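Local coordinates for probable DNA endonuclease SmrA (Escherichia coli, PDB 3QD7), which binds DNA and cuts it as an endonuclease, here captured as a fragment that carries its Smr domain, at residues L15-L20 / D88-A93; L50-Q55 / V79-G84. All coordinates share one frame; numbering follows the deposited sequence.

Interaction 1 of 2, residues L15-L20 / D88-A93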
# COMPACT_ATOMS: atom_id res chain seq x y z
N LEU A 15 -12.68 -2.22 10.51
CA LEU A 15 -11.26 -2.41 10.29
C LEU A 15 -10.86 -3.73 10.93
O LEU A 15 -11.16 -3.99 12.10
CB LEU A 15 -10.42 -1.27 10.87
CG LEU A 15 -8.90 -1.41 10.61
CD1 LEU A 15 -8.60 -1.63 9.14
CD2 LEU A 15 -8.14 -0.21 11.14
N ASP A 16 -10.25 -4.56 10.11
CA ASP A 16 -9.59 -5.78 10.52
C ASP A 16 -8.13 -5.42 10.86
O ASP A 16 -7.28 -5.34 9.96
CB ASP A 16 -9.71 -6.86 9.42
CG ASP A 16 -9.97 -6.28 8.00
OD1 ASP A 16 -10.61 -5.20 7.85
OD2 ASP A 16 -9.55 -6.93 7.00
N ILE A 17 -7.86 -5.19 12.14
CA ILE A 17 -6.54 -4.74 12.61
C ILE A 17 -5.54 -5.87 12.46
O ILE A 17 -5.81 -7.00 12.88
CB ILE A 17 -6.58 -4.22 14.05
CG1 ILE A 17 -7.43 -2.95 14.09
CG2 ILE A 17 -5.17 -3.91 14.58
CD1 ILE A 17 -7.90 -2.55 15.49
N ILE A 18 -4.41 -5.57 11.83
CA ILE A 18 -3.37 -6.58 11.63
C ILE A 18 -2.36 -6.58 12.79
O ILE A 18 -1.77 -5.54 13.11
CB ILE A 18 -2.67 -6.45 10.25
CG1 ILE A 18 -3.71 -6.46 9.13
CG2 ILE A 18 -1.64 -7.61 10.02
CD1 ILE A 18 -3.17 -5.87 7.88
N PRO A 19 -2.20 -7.74 13.44
CA PRO A 19 -1.24 -7.84 14.54
C PRO A 19 0.15 -7.47 14.08
O PRO A 19 0.48 -7.68 12.91
CB PRO A 19 -1.32 -9.32 14.94
CG PRO A 19 -2.74 -9.69 14.59
CD PRO A 19 -3.05 -8.94 13.33
N LEU A 20 0.97 -6.92 14.98
CA LEU A 20 2.33 -6.49 14.62
C LEU A 20 3.18 -7.69 14.18
O LEU A 20 4.13 -7.54 13.40
CB LEU A 20 3.01 -5.77 15.79
CG LEU A 20 2.43 -4.45 16.32
CD1 LEU A 20 3.33 -3.96 17.47
CD2 LEU A 20 2.28 -3.38 15.23
N ASP A 88 2.41 -0.90 19.38
CA ASP A 88 1.40 -1.94 19.62
C ASP A 88 0.35 -2.04 18.49
O ASP A 88 0.36 -1.20 17.57
CB ASP A 88 0.74 -1.80 21.00
CG ASP A 88 0.06 -0.46 21.20
OD1 ASP A 88 0.75 0.48 21.66
OD2 ASP A 88 -1.16 -0.36 20.93
N ASP A 89 -0.52 -3.05 18.56
CA ASP A 89 -1.56 -3.31 17.53
C ASP A 89 -2.47 -2.10 17.31
O ASP A 89 -3.01 -1.92 16.22
CB ASP A 89 -2.46 -4.53 17.88
CG ASP A 89 -1.71 -5.88 17.90
OD1 ASP A 89 -0.47 -5.95 17.70
OD2 ASP A 89 -2.39 -6.92 18.12
N LYS A 90 -2.66 -1.28 18.33
CA LYS A 90 -3.59 -0.16 18.20
C LYS A 90 -2.91 1.19 18.05
O LYS A 90 -3.58 2.23 18.15
CB LYS A 90 -4.61 -0.13 19.34
CG LYS A 90 -5.47 -1.38 19.41
CD LYS A 90 -6.87 -1.14 18.96
CE LYS A 90 -7.63 -2.46 18.91
NZ LYS A 90 -8.47 -2.60 20.12
N SER A 91 -1.61 1.19 17.80
CA SER A 91 -0.90 2.44 17.54
C SER A 91 -1.31 2.98 16.16
O SER A 91 -1.83 2.23 15.32
CB SER A 91 0.60 2.23 17.61
OG SER A 91 1.01 1.38 16.56
N HIS A 92 -1.08 4.27 15.94
CA HIS A 92 -1.59 4.93 14.75
C HIS A 92 -1.00 4.32 13.48
O HIS A 92 -1.72 4.09 12.51
CB HIS A 92 -1.30 6.43 14.80
CG HIS A 92 -1.75 7.18 13.58
ND1 HIS A 92 -3.08 7.47 13.34
CD2 HIS A 92 -1.06 7.67 12.53
CE1 HIS A 92 -3.18 8.12 12.20
NE2 HIS A 92 -1.97 8.25 11.68
N ALA A 93 0.30 4.06 13.52
CA ALA A 93 1.03 3.43 12.41
C ALA A 93 0.44 2.07 12.01
O ALA A 93 0.30 1.79 10.82
CB ALA A 93 2.51 3.28 12.78
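Ile-17 meets the turn before helix 92-105 with both of its branches. CG2 sits 3.4 Å from the carbonyl O of Asp-89. CD1, at the end of the longer branch, comes to 3.4 Å from Lys-90 CE, closer than carbons usually pack. The isoleucine runs roughly perpendicular to the lysine, whose chain kinks at its second and fourth torsions and offers its methylenes. At Ile-18 the backbone turns to the helix instead, its N hydrogen-bonded to OG of Ser-98. Pro-19 brings its CA to 3.8 Å from Asp-89 OD1, with its ring CB near OD2, so the carboxylate rests against the proline's CA-CB bond.

The partner is a type I beta turn of the Smr domain, Asp-88 to Ser-91, with Ser-91 as N-cap of helix 92-105. Asp-88 O accepts from Ser-91 twice, from N at 3.1 Å and from OG at 2.8 Å, while Asp-88 OD2 takes Lys-90 N in an Asx turn. The turn is thus braced by its own bonds, and Asp-89 is presented to 15-20 with CG anti to its carbonyl carbon (chi1 -66°).

Leu-20 N donates to Asp-89 OD1 at 3.2 Å, fairly straight at 161° but reaching the oxygen from above the carboxylate plane, 52° out of it. The leucine side chain continues past the same oxygen, CG 3.5 Å from Asp-89 OD1, and lays CD1 against the Asp-88 backbone, 3.5 Å from its CA.

Interaction 2 of 2, residues L50-Q55 / V79-G84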
# COMPACT_ATOMS: atom_id res chain seq x y z
N LEU A 50 5.00 6.79 -1.48
CA LEU A 50 3.99 7.59 -0.84
C LEU A 50 4.25 7.61 0.66
O LEU A 50 4.21 6.58 1.32
CB LEU A 50 2.60 7.00 -1.14
CG LEU A 50 1.42 7.65 -0.44
CD1 LEU A 50 1.17 9.07 -1.00
CD2 LEU A 50 0.16 6.79 -0.54
N ASN A 51 4.49 8.80 1.21
CA ASN A 51 4.79 8.98 2.62
C ASN A 51 3.58 9.40 3.49
O ASN A 51 3.11 10.55 3.42
CB ASN A 51 5.98 9.96 2.73
CG ASN A 51 6.37 10.29 4.16
OD1 ASN A 51 7.27 11.10 4.39
ND2 ASN A 51 5.73 9.67 5.11
N LEU A 52 3.10 8.46 4.31
CA LEU A 52 1.88 8.61 5.12
C LEU A 52 2.16 8.88 6.59
O LEU A 52 1.24 8.88 7.43
CB LEU A 52 1.08 7.32 5.06
CG LEU A 52 -0.06 7.13 4.07
CD1 LEU A 52 0.07 8.00 2.87
CD2 LEU A 52 -0.23 5.65 3.71
N LEU A 53 3.44 9.06 6.92
CA LEU A 53 3.83 9.27 8.32
C LEU A 53 3.11 10.48 8.89
O LEU A 53 3.03 11.54 8.25
CB LEU A 53 5.35 9.43 8.46
CG LEU A 53 6.15 8.22 8.00
CD1 LEU A 53 7.61 8.62 7.90
CD2 LEU A 53 6.00 7.02 8.96
N ARG A 54 2.57 10.26 10.09
CA ARG A 54 1.83 11.24 10.90
C ARG A 54 0.65 11.92 10.19
O ARG A 54 0.28 13.07 10.49
CB ARG A 54 2.77 12.20 11.67
CG ARG A 54 3.56 13.20 10.87
CD ARG A 54 4.74 13.73 11.70
NE ARG A 54 5.74 12.69 11.95
CZ ARG A 54 6.89 12.55 11.28
NH1 ARG A 54 7.21 13.41 10.32
NH2 ARG A 54 7.72 11.56 11.59
N GLN A 55 0.04 11.18 9.27
CA GLN A 55 -1.20 11.60 8.61
C GLN A 55 -2.38 10.94 9.27
O GLN A 55 -2.38 9.70 9.46
CB GLN A 55 -1.19 11.27 7.12
CG GLN A 55 -0.02 11.87 6.34
CD GLN A 55 -0.15 13.36 6.10
OE1 GLN A 55 -1.18 13.98 6.39
NE2 GLN A 55 0.90 13.96 5.54
N VAL A 79 5.05 0.46 -6.59
CA VAL A 79 5.14 1.63 -5.75
C VAL A 79 5.41 1.20 -4.33
O VAL A 79 5.20 0.02 -3.98
CB VAL A 79 3.88 2.52 -5.84
CG1 VAL A 79 3.75 3.05 -7.24
CG2 VAL A 79 2.59 1.75 -5.43
N LEU A 80 5.92 2.14 -3.56
CA LEU A 80 6.22 1.96 -2.16
C LEU A 80 5.28 2.79 -1.31
O LEU A 80 5.14 4.00 -1.51
CB LEU A 80 7.67 2.43 -1.88
CG LEU A 80 8.17 2.34 -0.43
CD1 LEU A 80 8.24 0.87 -0.00
CD2 LEU A 80 9.55 2.96 -0.37
N ILE A 81 4.64 2.17 -0.32
CA ILE A 81 3.86 2.96 0.62
C ILE A 81 4.45 2.89 2.02
O ILE A 81 4.64 1.82 2.57
CB ILE A 81 2.37 2.54 0.64
CG1 ILE A 81 1.75 2.56 -0.77
CG2 ILE A 81 1.58 3.46 1.61
CD1 ILE A 81 0.34 2.01 -0.78
N ILE A 82 4.69 4.07 2.60
CA ILE A 82 5.32 4.21 3.90
C ILE A 82 4.28 4.57 4.96
O ILE A 82 3.78 5.70 5.01
CB ILE A 82 6.42 5.32 3.89
CG1 ILE A 82 7.30 5.17 2.63
CG2 ILE A 82 7.25 5.29 5.20
CD1 ILE A 82 8.07 6.43 2.20
N HIS A 83 3.96 3.59 5.80
CA HIS A 83 2.98 3.81 6.87
C HIS A 83 3.61 4.01 8.25
O HIS A 83 3.00 4.65 9.11
CB HIS A 83 1.99 2.65 6.92
CG HIS A 83 2.65 1.32 6.92
ND1 HIS A 83 2.61 0.47 5.84
CD2 HIS A 83 3.38 0.69 7.87
CE1 HIS A 83 3.29 -0.62 6.12
NE2 HIS A 83 3.78 -0.50 7.35
N GLY A 84 4.82 3.48 8.46
CA GLY A 84 5.49 3.61 9.74
C GLY A 84 5.40 2.34 10.58
O GLY A 84 4.63 1.44 10.27
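The beta-alpha-beta unit made of strand 49-51, helix 57-73 and strand 78-82 is closed here, where its two parallel strands lie side by side at one edge of the mixed sheet of the Smr domain. Leu-50 N donates to Leu-80 O at 2.8 Å, Leu-50 O accepts from Ile-82 N at 2.9 Å in a nearly straight bond (170°), and Leu-52 N returns to Ile-82 O at 2.9 Å. Leu-50 and Ile-81 share one face of the sheet. Just past the strand end, Leu-52 sets CD2 3.5 Å from Ile-81 CG2, the two side chains crossing at a slant; Leu-52 also packs on Val-100 of helix 92-105 and Cys-60 of helix 57-73.

On the face of Asn-51, Ile-82 splits its branches: chi1 of -45° sets CG1 beside the backbone N and CG2 anti to it; CG2 meets Leu-53 CG at 4.2 Å, and CD1 meets Asn-51 CB at 4.1 Å. Cut back to an alanine here, the side chain would lose both branches, which is likely to open a gap beside Leu-53 CG and Asn-51 CB. Leu-53 then lays CD2 3.5 Å from Gly-84 CA, where a side chain would collide with it. Three main-chain hydrogen bonds fix the parallel register, while the side chains that meet across it do so mainly through carbon contacts.

From the N terminus the chain first passes 15-20, which lies in the loop before strand 25-27 and does not close its contact until 88-93, at the start of helix 92-105. Inside that long loop, interaction 2 closes a smaller one: strand 49-51, helix 57-73 and strand 78-82 bring 79-84 back alongside 50-55, so the two contacts nest without crossing. Their centres lie about 15 Å apart, yet they touch. His-92 NE2 and Gln-55 O, 2.7 Å apart, form a probable hydrogen bond, and Ala-93 CB packs on Gly-84. The start of helix 92-105 therefore ties the loops that follow strands 49-51 and 78-82 to the N-terminal segment on the surface.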